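Local coordinates for protein chlorella virus DNA ligase-adenylate (PDB 1FVI) that probably seals nicks in DNA as an ATP-dependent ligase, captured here as the intermediate in which AMP is joined covalently to a lysine, at residues A[265-277]-A[283-292]. The protein carries 1 engineered substitution. Sequence-based numbering, arbitrary orientation.
Sequences YIGKMVKFKYFEM and PRFPVFIGIR
Lys271 O is gripped by two consecutive amides of the partner strand, Ile289 N at 2.8 Å and Gly290 N at 3.1 Å, both reaching it from the same face of its carbonyl plane. This is a classic beta bulge in the antiparallel hairpin of strands 269-275 and 286-291, and it shifts the register by one residue. Lys271 N returns a bond to Gly290 O (2.6 Å), while the bent lysine chain curls back so that NZ makes a weak bond to Ile291 O. Gly290 N also lies over the centre of one face of the Phe288 ring, whose edge atom CE1 meets Val270 CB at 4.0 Å. Ile291, with CG1 anti to the backbone N (chi1 -164°), presses CD1 tightly against Val270 CG1. Beyond the bulge, Lys273 and Val287 exchange two backbone bonds, and the aliphatic chain of Lys273 crosses that of Ile289 at a slant, Lys273 CD lying 3.8 Å from Ile289 CD1. Towards the loop that joins the strands, Pro283 CB comes to 3.6 Å from Tyr274 CD1, and a water links Phe275 O to Arg284 N. Strand 286-291 is an outermost strand of the OB-like domain's five-stranded antiparallel sheet, and strand 269-275 lies between it and strand 190-201. Phe272 and Phe288 reach Ile246 of strand 244-246; Lys273, salt-bridged to Asp191, touches Leu155 of helix 144-156, where Phe275 meets Leu148 and Phe285 meets Gln149.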
loop_
_atom_site.group_PDB
_atom_site.type_symbol
_atom_site.label_atom_id
_atom_site.label_comp_id
_atom_site.label_asym_id
_atom_site.label_seq_id
_atom_site.Cartn_x
_atom_site.Cartn_y
_atom_site.Cartn_z
ATOM N N TYR A 265 3.720 -26.090 -10.804
ATOM C CA TYR A 265 4.629 -25.033 -10.383
ATOM C C TYR A 265 5.979 -25.516 -9.894
ATOM O O TYR A 265 6.887 -24.703 -9.700
ATOM C CB TYR A 265 3.970 -24.161 -9.322
ATOM C CG TYR A 265 2.637 -23.648 -9.778
ATOM C CD1 TYR A 265 1.452 -24.229 -9.318
ATOM C CD2 TYR A 265 2.554 -22.652 -10.749
ATOM C CE1 TYR A 265 0.230 -23.845 -9.817
ATOM C CE2 TYR A 265 1.331 -22.256 -11.258
ATOM C CZ TYR A 265 0.172 -22.861 -10.789
ATOM O OH TYR A 265 -1.044 -22.495 -11.312
ATOM N N ILE A 266 6.105 -26.827 -9.679
ATOM C CA ILE A 266 7.366 -27.391 -9.229
ATOM C C ILE A 266 8.411 -27.143 -10.312
ATOM O O ILE A 266 8.229 -27.514 -11.473
ATOM C CB ILE A 266 7.228 -28.888 -8.912
ATOM C CG1 ILE A 266 6.211 -29.076 -7.790
ATOM C CG2 ILE A 266 8.569 -29.467 -8.457
ATOM C CD1 ILE A 266 6.645 -28.509 -6.453
ATOM N N GLY A 267 9.478 -26.452 -9.936
ATOM C CA GLY A 267 10.506 -26.123 -10.901
ATOM C C GLY A 267 10.304 -24.720 -11.457
ATOM O O GLY A 267 11.140 -24.234 -12.227
ATOM N N LYS A 268 9.179 -24.081 -11.117
ATOM C CA LYS A 268 8.924 -22.712 -11.568
ATOM C C LYS A 268 9.758 -21.730 -10.746
ATOM O O LYS A 268 10.074 -21.979 -9.576
ATOM C CB LYS A 268 7.443 -22.347 -11.455
ATOM C CG LYS A 268 6.568 -22.982 -12.507
ATOM C CD LYS A 268 7.013 -22.609 -13.919
ATOM C CE LYS A 268 6.198 -23.345 -14.979
ATOM N NZ LYS A 268 6.280 -24.838 -14.854
ATOM N N MET A 269 10.141 -20.628 -11.377
ATOM C CA MET A 269 10.928 -19.594 -10.721
ATOM C C MET A 269 9.965 -18.551 -10.133
ATOM O O MET A 269 9.092 -18.048 -10.832
ATOM C CB MET A 269 11.818 -18.913 -11.760
ATOM C CG MET A 269 13.015 -18.186 -11.191
ATOM S SD MET A 269 14.338 -19.339 -10.763
ATOM C CE MET A 269 15.543 -19.007 -12.066
ATOM N N VAL A 270 10.099 -18.240 -8.851
ATOM C CA VAL A 270 9.242 -17.222 -8.240
ATOM C C VAL A 270 10.047 -15.972 -7.850
ATOM O O VAL A 270 11.239 -16.064 -7.529
ATOM C CB VAL A 270 8.482 -17.756 -6.973
ATOM C CG1 VAL A 270 7.591 -18.926 -7.337
ATOM C CG2 VAL A 270 9.452 -18.157 -5.873
ATOM N N LYS A 271 9.419 -14.804 -7.984
ATOM C CA LYS A 271 10.032 -13.530 -7.592
ATOM C C LYS A 271 9.642 -13.286 -6.126
ATOM O O LYS A 271 8.481 -13.467 -5.755
ATOM C CB LYS A 271 9.495 -12.370 -8.448
ATOM C CG LYS A 271 9.549 -12.605 -9.955
ATOM C CD LYS A 271 9.326 -11.311 -10.752
ATOM C CE LYS A 271 7.953 -10.692 -10.521
ATOM N NZ LYS A 271 6.842 -11.518 -11.079
ATOM N N PHE A 272 10.606 -12.910 -5.291
ATOM C CA PHE A 272 10.327 -12.630 -3.879
ATOM C C PHE A 272 11.218 -11.507 -3.390
ATOM O O PHE A 272 12.112 -11.063 -4.103
ATOM C CB PHE A 272 10.502 -13.884 -2.986
ATOM C CG PHE A 272 11.945 -14.343 -2.803
ATOM C CD1 PHE A 272 12.585 -14.183 -1.569
ATOM C CD2 PHE A 272 12.652 -14.943 -3.853
ATOM C CE1 PHE A 272 13.906 -14.610 -1.375
ATOM C CE2 PHE A 272 13.969 -15.372 -3.670
ATOM C CZ PHE A 272 14.599 -15.204 -2.426
ATOM N N LYS A 273 10.925 -11.009 -2.199
ATOM C CA LYS A 273 11.718 -9.952 -1.586
ATOM C C LYS A 273 12.092 -10.435 -0.201
ATOM O O LYS A 273 11.444 -11.332 0.348
ATOM C CB LYS A 273 10.919 -8.634 -1.473
ATOM C CG LYS A 273 10.826 -7.820 -2.771
ATOM C CD LYS A 273 9.837 -6.667 -2.653
ATOM C CE LYS A 273 9.677 -5.911 -3.976
ATOM N NZ LYS A 273 10.895 -5.131 -4.366
ATOM N N TYR A 274 13.130 -9.822 0.361
ATOM C CA TYR A 274 13.611 -10.157 1.698
ATOM C C TYR A 274 14.570 -9.057 2.122
ATOM O O TYR A 274 14.959 -8.228 1.305
ATOM C CB TYR A 274 14.355 -11.513 1.691
ATOM C CG TYR A 274 15.632 -11.489 0.882
ATOM C CD1 TYR A 274 16.870 -11.420 1.510
ATOM C CD2 TYR A 274 15.594 -11.478 -0.513
ATOM C CE1 TYR A 274 18.031 -11.335 0.774
ATOM C CE2 TYR A 274 16.742 -11.395 -1.254
ATOM C CZ TYR A 274 17.963 -11.323 -0.611
ATOM O OH TYR A 274 19.123 -11.245 -1.351
ATOM N N PHE A 275 14.936 -9.040 3.400
ATOM C CA PHE A 275 15.891 -8.054 3.881
ATOM C C PHE A 275 17.309 -8.653 3.943
ATOM O O PHE A 275 17.548 -9.622 4.650
ATOM C CB PHE A 275 15.496 -7.499 5.262
ATOM C CG PHE A 275 16.415 -6.412 5.743
ATOM C CD1 PHE A 275 16.589 -5.255 4.984
ATOM C CD2 PHE A 275 17.176 -6.578 6.894
ATOM C CE1 PHE A 275 17.511 -4.280 5.353
ATOM C CE2 PHE A 275 18.111 -5.599 7.273
ATOM C CZ PHE A 275 18.273 -4.453 6.497
ATOM N N GLU A 276 18.247 -8.075 3.204
ATOM C CA GLU A 276 19.634 -8.564 3.222
ATOM C C GLU A 276 20.268 -8.373 4.604
ATOM O O GLU A 276 20.635 -7.267 4.978
ATOM C CB GLU A 276 20.471 -7.823 2.174
ATOM C CG GLU A 276 21.960 -8.147 2.193
ATOM C CD GLU A 276 22.329 -9.304 1.289
ATOM O OE1 GLU A 276 21.955 -9.263 0.093
ATOM O OE2 GLU A 276 23.010 -10.238 1.768
ATOM N N MET A 277 20.383 -9.462 5.354
ATOM C CA MET A 277 20.963 -9.452 6.700
ATOM C C MET A 277 20.320 -8.458 7.651
ATOM O O MET A 277 20.188 -8.738 8.839
ATOM C CB MET A 277 22.473 -9.215 6.649
ATOM C CG MET A 277 23.254 -10.358 6.027
ATOM S SD MET A 277 25.037 -10.113 6.130
ATOM C CE MET A 277 25.353 -9.200 4.610
ATOM N N PRO A 283 17.558 -16.053 3.959
ATOM C CA PRO A 283 17.005 -14.714 3.731
ATOM C C PRO A 283 16.027 -14.329 4.831
ATOM O O PRO A 283 15.153 -15.115 5.181
ATOM C CB PRO A 283 16.287 -14.875 2.394
ATOM C CG PRO A 283 17.129 -15.895 1.691
ATOM C CD PRO A 283 17.335 -16.911 2.783
ATOM N N ARG A 284 16.197 -13.135 5.392
ATOM C CA ARG A 284 15.316 -12.655 6.451
ATOM C C ARG A 284 14.027 -12.090 5.860
ATOM O O ARG A 284 14.035 -11.566 4.739
ATOM C CB ARG A 284 16.018 -11.579 7.281
ATOM C CG ARG A 284 17.139 -12.098 8.148
ATOM C CD ARG A 284 16.622 -13.085 9.194
ATOM N NE ARG A 284 15.542 -12.518 10.005
ATOM C CZ ARG A 284 15.683 -12.092 11.258
ATOM N NH1 ARG A 284 16.863 -12.158 11.864
ATOM N NH2 ARG A 284 14.633 -11.613 11.916
ATOM N N PHE A 285 12.919 -12.260 6.585
ATOM C CA PHE A 285 11.603 -11.757 6.165
ATOM C C PHE A 285 11.244 -11.978 4.673
ATOM O O PHE A 285 10.827 -11.050 3.983
ATOM C CB PHE A 285 11.527 -10.255 6.444
ATOM C CG PHE A 285 11.829 -9.867 7.858
ATOM C CD1 PHE A 285 12.761 -8.869 8.127
ATOM C CD2 PHE A 285 11.142 -10.442 8.915
ATOM C CE1 PHE A 285 13.002 -8.441 9.432
ATOM C CE2 PHE A 285 11.374 -10.024 10.225
ATOM C CZ PHE A 285 12.307 -9.018 10.481
ATOM N N PRO A 286 11.408 -13.199 4.153
ATOM C CA PRO A 286 11.065 -13.382 2.735
ATOM C C PRO A 286 9.574 -13.187 2.441
ATOM O O PRO A 286 8.709 -13.527 3.258
ATOM C CB PRO A 286 11.527 -14.821 2.459
ATOM C CG PRO A 286 11.317 -15.497 3.799
ATOM C CD PRO A 286 11.843 -14.469 4.765
ATOM N N VAL A 287 9.280 -12.656 1.261
ATOM C CA VAL A 287 7.902 -12.400 0.857
ATOM C C VAL A 287 7.729 -12.759 -0.605
ATOM O O VAL A 287 8.510 -12.321 -1.446
ATOM C CB VAL A 287 7.505 -10.889 0.995
ATOM C CG1 VAL A 287 5.991 -10.715 0.786
ATOM C CG2 VAL A 287 7.921 -10.338 2.330
ATOM N N PHE A 288 6.684 -13.533 -0.901
ATOM C CA PHE A 288 6.378 -13.924 -2.264
ATOM C C PHE A 288 5.829 -12.714 -3.003
ATOM O O PHE A 288 4.977 -11.990 -2.485
ATOM C CB PHE A 288 5.329 -15.038 -2.267
ATOM C CG PHE A 288 4.750 -15.333 -3.624
ATOM C CD1 PHE A 288 5.465 -16.070 -4.552
ATOM C CD2 PHE A 288 3.476 -14.906 -3.951
ATOM C CE1 PHE A 288 4.918 -16.380 -5.778
ATOM C CE2 PHE A 288 2.915 -15.212 -5.181
ATOM C CZ PHE A 288 3.637 -15.954 -6.099
ATOM N N ILE A 289 6.332 -12.488 -4.207
ATOM C CA ILE A 289 5.867 -11.365 -5.020
ATOM C C ILE A 289 5.048 -11.911 -6.189
ATOM O O ILE A 289 3.867 -11.571 -6.359
ATOM C CB ILE A 289 7.052 -10.520 -5.567
ATOM C CG1 ILE A 289 7.842 -9.897 -4.412
ATOM C CG2 ILE A 289 6.545 -9.444 -6.510
ATOM C CD1 ILE A 289 7.009 -9.039 -3.487
ATOM N N GLY A 290 5.663 -12.808 -6.952
ATOM C CA GLY A 290 4.980 -13.368 -8.092
ATOM C C GLY A 290 5.696 -14.523 -8.728
ATOM O O GLY A 290 6.817 -14.854 -8.372
ATOM N N ILE A 291 5.017 -15.170 -9.662
ATOM C CA ILE A 291 5.594 -16.292 -10.375
ATOM C C ILE A 291 6.367 -15.746 -11.579
ATOM O O ILE A 291 6.095 -14.647 -12.056
ATOM C CB ILE A 291 4.494 -17.267 -10.832
ATOM C CG1 ILE A 291 5.102 -18.611 -11.206
ATOM C CG2 ILE A 291 3.713 -16.683 -12.004
ATOM C CD1 ILE A 291 5.603 -19.377 -10.031
ATOM N N ARG A 292 7.330 -16.527 -12.054
ATOM C CA ARG A 292 8.176 -16.168 -13.190
ATOM C C ARG A 292 9.182 -15.080 -12.874
ATOM O O ARG A 292 10.360 -15.215 -13.206
ATOM C CB ARG A 292 7.341 -15.779 -14.415
ATOM C CG ARG A 292 6.668 -16.957 -15.094
ATOM C CD ARG A 292 7.644 -18.137 -15.255
ATOM N NE ARG A 292 8.873 -17.783 -15.973
ATOM C CZ ARG A 292 10.014 -18.469 -15.894
ATOM N NH1 ARG A 292 10.094 -19.551 -15.126
ATOM N NH2 ARG A 292 11.080 -18.068 -16.576
HETATM O O HOH W 1 18.514 -11.877 4.627
#